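Local coordinates for 4-phosphoerythronate dehydrogenase (Lactobacillus jensenii, PDB 4PRK), which probably interconverts pyruvate and D-lactate with NAD(H), as a D-lactate dehydrogenase of the D-isomer-specific 2-hydroxyacid dehydrogenase family, at residues A[63-68]-A[91-96]; A[230-233]-A[237-240]; A[122-127]-A[133-138]; A[107-112]-A[294-299]; A[160-165]-A[185-190]. All coordinates share one frame; numbering follows the deposited sequence.

Contact 1 (A[63-68]-A[91-96]); sequences KKLADY and YHLTVT
Tyr91 lays one face of its ring against the N-terminal end of segment 63-68 in a CH-pi contact: Lys63 CA stands 3.7 Å from the Tyr91 ring centroid, 17° off the normal. With CG anti to its carbonyl carbon (chi1 -70°), Tyr91 reaches across to the helix and slides its phenol end beneath the lysine stem. There methylenes pack against the phenol oxygen, Lys63 CE coming within 3.1 Å of Tyr91 OH and Lys63 CB within 3.5 Å of the same oxygen, while the end of the lysine chain leads away.

Among polar contacts, Tyr91 OH hydrogen-bonds to Glu59 OE2, which probably steadies the far end of the ring. A leucine in place of Tyr91 would probably leave Glu59 without this partner and strip the flat support from under Lys63.

Apolar packing completes the contact. Ala66 CB approaches the Tyr91 ring obliquely, 3.9 Å from CD1, and deeper in Leu65 CB meets Leu93 CD2 at 4.3 Å.

Tyr91 and His92 lie where helix 85-90 ends in a Schellman motif, His92 being its C-prime residue with positive phi. The chain then enters strand 94-96, beside strand 72-75 of the five-stranded parallel sheet, so the contact seats helix 60-67 on the turn between helix 85-90 and this strand; Tyr62 of helix 60-67 also touches Tyr91 and Leu93.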
# COMPACT_ATOMS: atom_id res chain seq x y z
N LYS A 63 -9.80 -24.28 -44.59
CA LYS A 63 -9.03 -25.05 -45.58
C LYS A 63 -7.93 -24.17 -46.14
O LYS A 63 -6.77 -24.59 -46.22
CB LYS A 63 -9.90 -25.60 -46.73
CG LYS A 63 -9.08 -26.29 -47.83
CD LYS A 63 -9.92 -27.02 -48.87
CE LYS A 63 -10.61 -28.24 -48.26
NZ LYS A 63 -11.13 -29.20 -49.27
N LYS A 64 -8.31 -22.96 -46.51
CA LYS A 64 -7.39 -22.02 -47.15
C LYS A 64 -6.27 -21.45 -46.26
O LYS A 64 -5.16 -21.21 -46.76
CB LYS A 64 -8.19 -20.92 -47.83
CG LYS A 64 -8.96 -21.46 -49.02
CD LYS A 64 -9.92 -20.44 -49.57
CE LYS A 64 -9.68 -20.21 -51.05
NZ LYS A 64 -10.22 -18.89 -51.46
N LEU A 65 -6.53 -21.22 -44.97
CA LEU A 65 -5.44 -20.86 -44.02
C LEU A 65 -4.43 -21.99 -43.94
O LEU A 65 -3.21 -21.77 -44.02
CB LEU A 65 -5.97 -20.59 -42.61
CG LEU A 65 -6.99 -19.48 -42.47
CD1 LEU A 65 -7.52 -19.47 -41.05
CD2 LEU A 65 -6.39 -18.13 -42.88
N ALA A 66 -4.95 -23.21 -43.76
CA ALA A 66 -4.15 -24.42 -43.80
C ALA A 66 -3.41 -24.55 -45.12
O ALA A 66 -2.23 -24.85 -45.13
CB ALA A 66 -5.03 -25.64 -43.57
N ASP A 67 -4.09 -24.31 -46.24
CA ASP A 67 -3.43 -24.25 -47.55
C ASP A 67 -2.28 -23.22 -47.59
O ASP A 67 -1.26 -23.47 -48.22
CB ASP A 67 -4.43 -23.95 -48.69
CG ASP A 67 -5.04 -25.21 -49.33
OD1 ASP A 67 -5.24 -26.23 -48.63
OD2 ASP A 67 -5.34 -25.14 -50.54
N TYR A 68 -2.44 -22.07 -46.91
CA TYR A 68 -1.40 -21.03 -46.92
C TYR A 68 -0.31 -21.22 -45.86
O TYR A 68 0.45 -20.31 -45.60
CB TYR A 68 -2.01 -19.63 -46.80
CG TYR A 68 -2.99 -19.29 -47.91
CD1 TYR A 68 -2.71 -19.56 -49.25
CD2 TYR A 68 -4.19 -18.66 -47.61
CE1 TYR A 68 -3.61 -19.24 -50.25
CE2 TYR A 68 -5.09 -18.33 -48.60
CZ TYR A 68 -4.80 -18.62 -49.91
OH TYR A 68 -5.71 -18.28 -50.87
N TYR A 91 -8.09 -29.11 -39.57
CA TYR A 91 -7.01 -28.51 -40.34
C TYR A 91 -5.78 -28.20 -39.52
O TYR A 91 -5.02 -27.34 -39.89
CB TYR A 91 -7.50 -27.25 -41.05
CG TYR A 91 -8.45 -27.58 -42.17
CD1 TYR A 91 -7.98 -28.14 -43.36
CD2 TYR A 91 -9.81 -27.37 -42.04
CE1 TYR A 91 -8.85 -28.47 -44.39
CE2 TYR A 91 -10.69 -27.70 -43.06
CZ TYR A 91 -10.20 -28.25 -44.23
OH TYR A 91 -11.08 -28.57 -45.24
N HIS A 92 -5.58 -28.90 -38.40
CA HIS A 92 -4.36 -28.75 -37.60
C HIS A 92 -4.08 -27.30 -37.18
O HIS A 92 -2.93 -26.91 -37.04
CB HIS A 92 -3.16 -29.34 -38.34
CG HIS A 92 -3.29 -30.81 -38.64
ND1 HIS A 92 -2.23 -31.68 -38.53
CD2 HIS A 92 -4.35 -31.55 -39.04
CE1 HIS A 92 -2.63 -32.90 -38.85
NE2 HIS A 92 -3.91 -32.84 -39.17
N LEU A 93 -5.14 -26.51 -36.98
CA LEU A 93 -5.01 -25.10 -36.62
C LEU A 93 -5.08 -24.90 -35.09
O LEU A 93 -6.18 -24.86 -34.54
CB LEU A 93 -6.13 -24.26 -37.28
CG LEU A 93 -6.06 -23.95 -38.79
CD1 LEU A 93 -7.44 -23.58 -39.35
CD2 LEU A 93 -5.05 -22.85 -39.10
N THR A 94 -3.92 -24.78 -34.42
CA THR A 94 -3.92 -24.37 -33.00
C THR A 94 -4.77 -23.08 -32.90
O THR A 94 -4.83 -22.30 -33.85
CB THR A 94 -2.48 -24.14 -32.39
OG1 THR A 94 -1.67 -25.33 -32.47
CG2 THR A 94 -2.55 -23.70 -30.91
N VAL A 95 -5.48 -22.90 -31.78
CA VAL A 95 -6.23 -21.65 -31.47
C VAL A 95 -5.67 -21.04 -30.17
O VAL A 95 -5.57 -21.73 -29.15
CB VAL A 95 -7.75 -21.92 -31.33
CG1 VAL A 95 -8.56 -20.61 -31.29
CG2 VAL A 95 -8.22 -22.80 -32.49
N THR A 96 -5.25 -19.78 -30.24
CA THR A 96 -4.82 -19.07 -29.04
C THR A 96 -5.74 -17.89 -28.81
O THR A 96 -6.50 -17.46 -29.72
CB THR A 96 -3.35 -18.52 -29.09
OG1 THR A 96 -3.20 -17.55 -30.15
CG2 THR A 96 -2.33 -19.66 -29.26

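Contact 2 (A[230-233]-A[237-240]); sequences LINA and ELVD
Val239 pushes its CG2 methyl toward the end of strand 229-232, where Asn232 and Leu230 receive it. The closest approach is from Asn232 ND2, 3.7 Å from Val239 CG2; the two side chains run past each other in opposite directions, so the methyl lies beside the amide. Two residues earlier on the strand, Leu230 CD2 comes to 4.4 Å from Val239 CG2 in plain apolar packing. Leu238 crosses Asn232 at about a right angle and offers CD1 to the amide oxygen, with 4.2 Å between Leu238 CD1 and Asn232 OD1.

The amide is held by the loop that joins the two segments. Asn232 has CG anti to its backbone nitrogen (chi1 -172°), which carries the amide out over this loop. Its OD1 accepts from Ala234 N, closing an Asx turn, and its ND2 donates to Arg235 O. Both polar ends of a buried side chain are therefore satisfied by backbone, which probably fixes the rotation of the amide and with it the surface that Val239 and Leu238 meet.

Farther out, the strand lies between strands 201-204 and 255-258 of the parallel sheet, and Leu204 touches both Asn232 and Val239. Asp240 occupies the N-cap of helix 241-250, its OD1 bonded to Ala243 N. Strand, tight loop and capped helix form the start of a beta-alpha-beta crossover in the Rossmann domain, and the run that begins at Asn232, Asn-Ala-Ala-Arg-Gly, fits a sequence signature of the D-isomer-specific 2-hydroxyacid dehydrogenases.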
# COMPACT_ATOMS: atom_id res chain seq x y z
N LEU A 230 -23.61 -1.37 -5.54
CA LEU A 230 -23.40 -2.57 -6.29
C LEU A 230 -22.59 -2.20 -7.53
O LEU A 230 -22.96 -1.29 -8.23
CB LEU A 230 -24.73 -3.20 -6.74
CG LEU A 230 -24.50 -4.43 -7.68
CD1 LEU A 230 -23.71 -5.51 -6.96
CD2 LEU A 230 -25.79 -5.06 -8.23
N ILE A 231 -21.51 -2.92 -7.80
CA ILE A 231 -20.71 -2.67 -8.99
C ILE A 231 -20.67 -3.94 -9.80
O ILE A 231 -20.30 -4.95 -9.27
CB ILE A 231 -19.26 -2.30 -8.61
CG1 ILE A 231 -19.18 -1.02 -7.79
CG2 ILE A 231 -18.41 -2.18 -9.87
CD1 ILE A 231 -19.64 0.24 -8.48
N ASN A 232 -21.04 -3.88 -11.08
CA ASN A 232 -20.87 -5.00 -12.03
C ASN A 232 -20.09 -4.59 -13.28
O ASN A 232 -20.61 -3.97 -14.23
CB ASN A 232 -22.21 -5.52 -12.53
CG ASN A 232 -22.06 -6.79 -13.36
OD1 ASN A 232 -21.01 -7.45 -13.32
ND2 ASN A 232 -23.11 -7.14 -14.08
N ALA A 233 -18.83 -5.00 -13.28
CA ALA A 233 -17.96 -4.88 -14.42
C ALA A 233 -17.53 -6.25 -14.89
O ALA A 233 -16.51 -6.37 -15.60
CB ALA A 233 -16.74 -4.05 -14.08
N GLU A 237 -25.44 -10.39 -17.40
CA GLU A 237 -26.47 -11.37 -17.13
C GLU A 237 -26.39 -11.97 -15.72
O GLU A 237 -27.24 -12.77 -15.31
CB GLU A 237 -26.40 -12.50 -18.15
CG GLU A 237 -26.74 -12.08 -19.58
CD GLU A 237 -25.61 -11.34 -20.28
OE1 GLU A 237 -24.48 -11.23 -19.73
OE2 GLU A 237 -25.90 -10.83 -21.37
N LEU A 238 -25.37 -11.56 -14.97
CA LEU A 238 -25.27 -11.96 -13.59
C LEU A 238 -26.30 -11.28 -12.76
O LEU A 238 -26.60 -11.76 -11.70
CB LEU A 238 -23.92 -11.57 -13.01
CG LEU A 238 -22.70 -12.22 -13.63
CD1 LEU A 238 -21.49 -11.58 -12.97
CD2 LEU A 238 -22.75 -13.72 -13.41
N VAL A 239 -26.79 -10.15 -13.22
CA VAL A 239 -27.68 -9.29 -12.45
C VAL A 239 -29.03 -9.21 -13.13
O VAL A 239 -29.10 -8.94 -14.31
CB VAL A 239 -27.12 -7.88 -12.36
CG1 VAL A 239 -28.13 -6.95 -11.71
CG2 VAL A 239 -25.79 -7.89 -11.57
N ASP A 240 -30.09 -9.45 -12.36
CA ASP A 240 -31.47 -9.27 -12.83
C ASP A 240 -31.76 -7.78 -12.84
O ASP A 240 -32.08 -7.21 -11.78
CB ASP A 240 -32.45 -9.99 -11.86
CG ASP A 240 -33.94 -9.84 -12.27
OD1 ASP A 240 -34.39 -8.83 -12.84
OD2 ASP A 240 -34.67 -10.77 -11.97

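Contact 3 (A[122-127]-A[133-138]); sequences GEFKAN and FTNPDS
Phe124 and Asn127, the residues that meet Thr134 to Pro136, ride on a helical turn whose shortest backbone bond joins Ala126 N to Gly122 O at 2.9 Å. A second bond of this kind, 3.1 Å from Asn127 N to Glu123 O, holds the backbone of Asn127 in the helix.

Phe124 makes the nearer approach. CG stands anti to the carbonyl carbon (chi1 -79°), and the outer part of the ring leans to the returning chain. Thr134 O arrives at the ring edge, close to the ring plane, 4.0 Å from Phe124 CE1. The Asn135 side chain reaches the same corner with its amide plane steeply inclined, 79° from that of the ring.

Helix 121-129 and the chain that doubles back from it make an arm at the periphery of the NAD-binding domain, ahead of strand 148-152, and this arm lies against the second subunit, consistent with the subunit-contacting arms of related dehydrogenases. Phe133 meets Tyr267 of the second subunit edge-to-face, Phe124 packs on Ser296 of the second subunit, and Asp137 OD1 hydrogen-bonds to Ser11 OG of the second subunit.

Nearer the end of the turn, Asn127 approaches the proline ring, with Asn127 ND2 4.5 Å from Pro136 CG. Thr134 turns its hydroxyl to its own loop, OG1 being hydrogen-bonded to Asp132 OD1.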
# COMPACT_ATOMS: atom_id res chain seq x y z
N GLY A 122 -22.96 12.44 -8.36
CA GLY A 122 -24.03 12.58 -9.31
C GLY A 122 -25.30 13.03 -8.65
O GLY A 122 -26.08 13.75 -9.23
N GLU A 123 -25.51 12.61 -7.41
CA GLU A 123 -26.63 13.10 -6.64
C GLU A 123 -26.43 14.60 -6.30
O GLU A 123 -27.38 15.38 -6.38
CB GLU A 123 -26.86 12.25 -5.40
CG GLU A 123 -27.19 10.79 -5.70
CD GLU A 123 -27.22 9.91 -4.44
OE1 GLU A 123 -26.39 9.00 -4.26
OE2 GLU A 123 -28.05 10.15 -3.58
N PHE A 124 -25.20 15.02 -5.94
CA PHE A 124 -24.96 16.45 -5.76
C PHE A 124 -25.25 17.17 -7.07
O PHE A 124 -25.79 18.26 -7.05
CB PHE A 124 -23.52 16.79 -5.40
CG PHE A 124 -23.18 16.57 -3.97
CD1 PHE A 124 -23.55 17.51 -3.01
CD2 PHE A 124 -22.41 15.47 -3.59
CE1 PHE A 124 -23.20 17.33 -1.70
CE2 PHE A 124 -22.05 15.29 -2.28
CZ PHE A 124 -22.43 16.23 -1.33
N LYS A 125 -24.85 16.59 -8.20
CA LYS A 125 -25.12 17.25 -9.48
C LYS A 125 -26.62 17.43 -9.77
O LYS A 125 -27.04 18.54 -10.16
CB LYS A 125 -24.48 16.53 -10.67
CG LYS A 125 -24.17 17.49 -11.81
CD LYS A 125 -23.89 16.77 -13.11
CE LYS A 125 -23.23 17.69 -14.16
NZ LYS A 125 -24.10 18.85 -14.46
N ALA A 126 -27.39 16.36 -9.62
CA ALA A 126 -28.84 16.43 -9.84
C ALA A 126 -29.47 17.51 -8.96
O ALA A 126 -30.37 18.24 -9.37
CB ALA A 126 -29.47 15.09 -9.54
N ASN A 127 -28.96 17.62 -7.75
CA ASN A 127 -29.38 18.63 -6.82
C ASN A 127 -28.99 20.07 -7.27
O ASN A 127 -29.80 20.99 -7.22
CB ASN A 127 -28.71 18.33 -5.48
CG ASN A 127 -29.69 18.24 -4.37
OD1 ASN A 127 -30.80 17.74 -4.54
ND2 ASN A 127 -29.29 18.72 -3.20
N PHE A 133 -27.52 23.78 -3.65
CA PHE A 133 -26.08 23.66 -3.47
C PHE A 133 -25.74 23.38 -2.01
O PHE A 133 -24.64 23.65 -1.55
CB PHE A 133 -25.36 24.94 -3.96
CG PHE A 133 -25.47 25.17 -5.45
CD1 PHE A 133 -26.62 25.74 -6.00
CD2 PHE A 133 -24.44 24.79 -6.31
CE1 PHE A 133 -26.73 25.92 -7.38
CE2 PHE A 133 -24.54 25.00 -7.67
CZ PHE A 133 -25.69 25.58 -8.21
N THR A 134 -26.68 22.80 -1.28
CA THR A 134 -26.45 22.57 0.14
C THR A 134 -25.69 21.27 0.38
O THR A 134 -25.27 20.59 -0.56
CB THR A 134 -27.77 22.60 0.97
OG1 THR A 134 -28.65 21.61 0.45
CG2 THR A 134 -28.47 23.98 0.89
N ASN A 135 -25.49 20.95 1.67
CA ASN A 135 -24.95 19.67 2.10
C ASN A 135 -25.91 18.98 3.05
O ASN A 135 -25.58 18.79 4.23
CB ASN A 135 -23.60 19.85 2.83
CG ASN A 135 -22.49 20.37 1.92
OD1 ASN A 135 -22.63 20.49 0.69
ND2 ASN A 135 -21.39 20.68 2.54
N PRO A 136 -27.08 18.54 2.53
CA PRO A 136 -28.01 17.76 3.33
C PRO A 136 -27.42 16.41 3.80
O PRO A 136 -26.61 15.84 3.11
CB PRO A 136 -29.15 17.49 2.33
CG PRO A 136 -28.46 17.43 1.01
CD PRO A 136 -27.50 18.60 1.12
N ASP A 137 -27.92 15.87 4.90
CA ASP A 137 -27.39 14.58 5.44
C ASP A 137 -27.61 13.37 4.53
O ASP A 137 -26.86 12.41 4.59
CB ASP A 137 -28.01 14.31 6.78
CG ASP A 137 -27.42 13.13 7.45
OD1 ASP A 137 -26.26 13.18 7.98
OD2 ASP A 137 -28.16 12.14 7.47
N SER A 138 -28.62 13.45 3.67
CA SER A 138 -28.93 12.41 2.77
C SER A 138 -27.78 12.22 1.74
O SER A 138 -27.70 11.18 1.13
CB SER A 138 -30.19 12.76 2.01
OG SER A 138 -29.93 13.89 1.18

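Contact 4 (A[107-112]-A[294-299]); sequences AEMAVT and PHSAYF
Beside the touch of Met109 on Ala297, the ring of Tyr298 is met by its own loop on one face and at the edge: Phe299 CB lies 3.7 Å above the face, over the centre of the Tyr298 ring, and His295 O sits at the edge, in the ring plane. Ser296 to Phe299 form a type I beta turn, closed by a 2.9 Å bond from Phe299 N to Ser296 O, in the loop that leaves strand 290-292 of the Rossmann sheet for helix 301-319. The Asp259 carboxylate braces the turn from outside, OD1 taking Ser296 N and OD2 taking Ala297 N.

Helix 103-118 meets the turn through Met109. Met109 CB stands 3.6 Å from Ala297 CB, and CG, anti to the backbone nitrogen (chi1 175°), continues along the same methyl. The chain then bends at chi2 and chi3, sending the terminal methyl onward to Ser296. On its other flanks the helix holds Glu108, whose OE2 pairs with Arg104 and whose OE1 accepts from Ile144 N of the second subunit. Within the helix, Glu108 O receives two donors from opposite faces of its carbonyl plane, Thr112 N at 2.9 Å and Thr112 OG1 at 2.7 Å.

The Ser296 hydroxyl, between its backbone nitrogen and carbonyl carbon (chi1 60°), is buried with no polar partner in the model; Met109 CE lies 3.6 Å from Ser296 OG.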
# COMPACT_ATOMS: atom_id res chain seq x y z
N ALA A 107 -10.26 -3.45 -12.92
CA ALA A 107 -10.40 -3.25 -11.50
C ALA A 107 -10.50 -1.76 -11.19
O ALA A 107 -11.27 -1.33 -10.35
CB ALA A 107 -9.22 -3.84 -10.80
N GLU A 108 -9.76 -0.96 -11.94
CA GLU A 108 -9.72 0.48 -11.68
C GLU A 108 -11.02 1.16 -12.08
O GLU A 108 -11.45 2.17 -11.48
CB GLU A 108 -8.49 1.12 -12.37
CG GLU A 108 -7.19 0.83 -11.65
CD GLU A 108 -5.93 1.43 -12.29
OE1 GLU A 108 -6.03 2.34 -13.15
OE2 GLU A 108 -4.82 1.04 -11.86
N MET A 109 -11.68 0.61 -13.07
CA MET A 109 -12.98 1.15 -13.50
C MET A 109 -13.99 0.84 -12.35
O MET A 109 -14.74 1.71 -11.89
CB MET A 109 -13.43 0.56 -14.85
CG MET A 109 -14.82 1.00 -15.29
SD MET A 109 -14.92 2.78 -15.60
CE MET A 109 -15.35 2.72 -17.33
N ALA A 110 -13.94 -0.37 -11.85
CA ALA A 110 -14.80 -0.73 -10.74
C ALA A 110 -14.58 0.18 -9.54
O ALA A 110 -15.52 0.68 -8.96
CB ALA A 110 -14.52 -2.15 -10.38
N VAL A 111 -13.33 0.38 -9.14
CA VAL A 111 -13.02 1.20 -7.98
C VAL A 111 -13.48 2.63 -8.22
O VAL A 111 -14.10 3.25 -7.34
CB VAL A 111 -11.51 1.22 -7.71
CG1 VAL A 111 -11.09 2.35 -6.78
CG2 VAL A 111 -11.06 -0.10 -7.19
N THR A 112 -13.11 3.16 -9.38
CA THR A 112 -13.47 4.53 -9.75
C THR A 112 -14.97 4.74 -9.64
O THR A 112 -15.45 5.73 -9.04
CB THR A 112 -13.05 4.80 -11.22
OG1 THR A 112 -11.64 4.87 -11.29
CG2 THR A 112 -13.58 6.05 -11.73
N PRO A 294 -20.32 1.84 -21.39
CA PRO A 294 -20.52 0.87 -22.46
C PRO A 294 -19.45 -0.18 -22.55
O PRO A 294 -18.70 -0.18 -23.51
CB PRO A 294 -20.50 1.75 -23.72
CG PRO A 294 -19.69 2.93 -23.35
CD PRO A 294 -19.62 3.02 -21.87
N HIS A 295 -19.38 -1.04 -21.54
CA HIS A 295 -18.41 -2.12 -21.49
C HIS A 295 -17.01 -1.59 -21.85
O HIS A 295 -16.27 -2.19 -22.62
CB HIS A 295 -18.82 -3.33 -22.38
CG HIS A 295 -18.63 -4.67 -21.71
ND1 HIS A 295 -17.42 -5.08 -21.17
CD2 HIS A 295 -19.51 -5.67 -21.46
CE1 HIS A 295 -17.56 -6.27 -20.61
NE2 HIS A 295 -18.82 -6.65 -20.78
N SER A 296 -16.64 -0.47 -21.24
CA SER A 296 -15.35 0.08 -21.51
C SER A 296 -14.37 -0.09 -20.32
O SER A 296 -13.31 0.61 -20.26
CB SER A 296 -15.54 1.56 -21.89
OG SER A 296 -16.16 2.35 -20.83
N ALA A 297 -14.68 -0.95 -19.34
CA ALA A 297 -13.69 -1.09 -18.21
C ALA A 297 -12.30 -1.47 -18.79
O ALA A 297 -11.26 -1.02 -18.34
CB ALA A 297 -14.15 -2.12 -17.18
N TYR A 298 -12.29 -2.29 -19.82
CA TYR A 298 -11.03 -2.74 -20.42
C TYR A 298 -10.27 -1.65 -21.18
O TYR A 298 -9.11 -1.85 -21.52
CB TYR A 298 -11.29 -3.90 -21.41
CG TYR A 298 -11.77 -3.32 -22.74
CD1 TYR A 298 -13.11 -2.98 -22.95
CD2 TYR A 298 -10.87 -3.03 -23.76
CE1 TYR A 298 -13.52 -2.40 -24.13
CE2 TYR A 298 -11.28 -2.43 -24.94
CZ TYR A 298 -12.59 -2.11 -25.12
OH TYR A 298 -12.95 -1.49 -26.30
N PHE A 299 -10.89 -0.51 -21.48
CA PHE A 299 -10.42 0.30 -22.61
C PHE A 299 -9.33 1.29 -22.16
O PHE A 299 -9.62 2.51 -21.96
CB PHE A 299 -11.64 1.01 -23.24
CG PHE A 299 -11.36 1.77 -24.51
CD1 PHE A 299 -10.54 1.24 -25.49
CD2 PHE A 299 -11.98 2.98 -24.74
CE1 PHE A 299 -10.29 1.96 -26.65
CE2 PHE A 299 -11.74 3.68 -25.91
CZ PHE A 299 -10.90 3.15 -26.86

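Contact 5 (A[160-165]-A[185-190]); sequences AVAQIF and PYLTYA
In the Rossmann domain, which probably binds NAD, helix 155-167 presents Ala162 and Gln163 to Tyr186 and Leu187, on the approach to border strand 188-189. Gln163 puts its CG over one face of the tyrosine ring, a CH-pi contact with 3.7 Å from Gln163 CG to the Tyr186 centroid, 20° off the normal. Beyond CG the glutamine is extended, and its amide plane is turned 18° from the ring plane. Pro185 CB covers the opposite face, 4.1 Å above the plane of the Tyr186 ring, so the ring is sandwiched between helix and loop.

Its hydroxyl points to another copy of the protein: Tyr186 OH accepts from Gln163 NE2 of the third subunit, and Gln163 NE2 donates in return to Tyr186 OH there. An alanine in place of Tyr186 would probably bare the Gln163 stem and leave Gln163 NE2 of the third subunit without its phenol partner.

Closer to the sheet the packing is apolar. Ala162 CB stands 4.3 Å from Tyr186 CB and 4.0 Å from Leu187 CD2. The other methyl of Leu187, CD1, lies 4.0 Å above the ring of Tyr189. Val172 of strand 171-175 touches both Ala162 and Leu187. Helix packing on the strands of a parallel sheet, where the helix begins within what is probably a Gly-x-Gly-x-x-Gly motif, is typical of the dinucleotide-binding Rossmann fold.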
# COMPACT_ATOMS: atom_id res chain seq x y z
N ALA A 160 -7.20 -7.71 -8.04
CA ALA A 160 -6.68 -6.36 -8.20
C ALA A 160 -7.58 -5.32 -7.48
O ALA A 160 -7.08 -4.33 -6.89
CB ALA A 160 -6.56 -6.03 -9.70
N VAL A 161 -8.89 -5.54 -7.52
CA VAL A 161 -9.84 -4.65 -6.81
C VAL A 161 -9.58 -4.68 -5.31
O VAL A 161 -9.63 -3.67 -4.64
CB VAL A 161 -11.31 -5.04 -7.04
CG1 VAL A 161 -12.28 -4.26 -6.07
CG2 VAL A 161 -11.67 -4.78 -8.48
N ALA A 162 -9.28 -5.86 -4.82
CA ALA A 162 -9.00 -6.11 -3.42
C ALA A 162 -7.66 -5.46 -2.98
O ALA A 162 -7.57 -4.81 -1.93
CB ALA A 162 -8.99 -7.61 -3.20
N GLN A 163 -6.64 -5.60 -3.82
CA GLN A 163 -5.36 -4.90 -3.58
C GLN A 163 -5.55 -3.38 -3.47
O GLN A 163 -5.06 -2.75 -2.56
CB GLN A 163 -4.36 -5.22 -4.72
CG GLN A 163 -4.05 -6.73 -4.84
CD GLN A 163 -3.22 -7.15 -6.05
OE1 GLN A 163 -3.50 -8.16 -6.71
NE2 GLN A 163 -2.16 -6.41 -6.32
N ILE A 164 -6.29 -2.80 -4.39
CA ILE A 164 -6.50 -1.34 -4.38
C ILE A 164 -7.32 -0.93 -3.16
O ILE A 164 -6.88 -0.05 -2.34
CB ILE A 164 -7.16 -0.85 -5.69
CG1 ILE A 164 -6.21 -1.10 -6.86
CG2 ILE A 164 -7.64 0.63 -5.62
CD1 ILE A 164 -6.94 -1.00 -8.21
N PHE A 165 -8.45 -1.61 -2.95
CA PHE A 165 -9.26 -1.22 -1.79
C PHE A 165 -8.53 -1.39 -0.45
O PHE A 165 -8.58 -0.51 0.40
CB PHE A 165 -10.64 -1.91 -1.79
CG PHE A 165 -11.67 -1.21 -2.62
CD1 PHE A 165 -11.94 0.14 -2.43
CD2 PHE A 165 -12.39 -1.88 -3.55
CE1 PHE A 165 -12.91 0.80 -3.19
CE2 PHE A 165 -13.35 -1.24 -4.31
CZ PHE A 165 -13.61 0.11 -4.13
N PRO A 185 -3.37 -11.53 1.76
CA PRO A 185 -2.95 -10.26 2.39
C PRO A 185 -3.94 -9.15 2.16
O PRO A 185 -3.92 -8.16 2.86
CB PRO A 185 -1.67 -9.90 1.64
CG PRO A 185 -1.22 -11.17 0.99
CD PRO A 185 -2.44 -11.96 0.70
N TYR A 186 -4.79 -9.29 1.15
CA TYR A 186 -5.68 -8.21 0.77
C TYR A 186 -7.18 -8.48 1.01
O TYR A 186 -7.99 -7.57 0.90
CB TYR A 186 -5.49 -7.94 -0.69
CG TYR A 186 -4.07 -7.72 -1.09
CD1 TYR A 186 -3.37 -6.61 -0.62
CD2 TYR A 186 -3.42 -8.60 -1.94
CE1 TYR A 186 -2.04 -6.35 -1.00
CE2 TYR A 186 -2.09 -8.36 -2.34
CZ TYR A 186 -1.40 -7.24 -1.85
OH TYR A 186 -0.07 -6.95 -2.16
N LEU A 187 -7.57 -9.70 1.33
CA LEU A 187 -8.98 -9.98 1.55
C LEU A 187 -9.11 -11.11 2.53
O LEU A 187 -8.12 -11.72 2.83
CB LEU A 187 -9.69 -10.32 0.25
CG LEU A 187 -9.20 -11.53 -0.55
CD1 LEU A 187 -9.71 -12.86 0.01
CD2 LEU A 187 -9.63 -11.37 -2.00
N THR A 188 -10.33 -11.36 3.02
CA THR A 188 -10.65 -12.49 3.91
C THR A 188 -11.79 -13.23 3.26
O THR A 188 -12.83 -12.62 2.89
CB THR A 188 -11.14 -11.98 5.24
OG1 THR A 188 -10.07 -11.26 5.89
CG2 THR A 188 -11.64 -13.14 6.14
N TYR A 189 -11.60 -14.53 3.02
CA TYR A 189 -12.67 -15.33 2.47
C TYR A 189 -13.85 -15.48 3.47
O TYR A 189 -13.66 -15.47 4.67
CB TYR A 189 -12.14 -16.69 2.08
CG TYR A 189 -11.25 -16.71 0.85
CD1 TYR A 189 -11.78 -16.53 -0.41
CD2 TYR A 189 -9.92 -17.04 0.96
CE1 TYR A 189 -10.98 -16.60 -1.54
CE2 TYR A 189 -9.12 -17.12 -0.17
CZ TYR A 189 -9.68 -16.89 -1.43
OH TYR A 189 -8.91 -16.97 -2.54
N ALA A 190 -15.06 -15.50 2.93
CA ALA A 190 -16.27 -15.54 3.70
C ALA A 190 -17.38 -16.17 2.89
O ALA A 190 -17.27 -16.33 1.69
CB ALA A 190 -16.68 -14.16 4.16

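From the N terminus, contact 1 closes first, within the domain built on the five-stranded sheet, seating helix 60-67 by strand 94-96. Contact 4 opens next on helix 103-118 and closes only at 294-299, enclosing all seven strands of the Rossmann sheet. Nested inside it, in series and without crossing, come contact 3, folding back the arm after helix 121-129, contact 5, at the border strand 188-189, and contact 2, at the end of strand 229-232. Contact 4 touches two of these: Ala110 packs on Ile231, and Ala107 and Val111 pack on helix 155-167. Contacts 1 and 3 are remote, their centres 59 Å apart; contacts 3 and 4 both meet the second subunit.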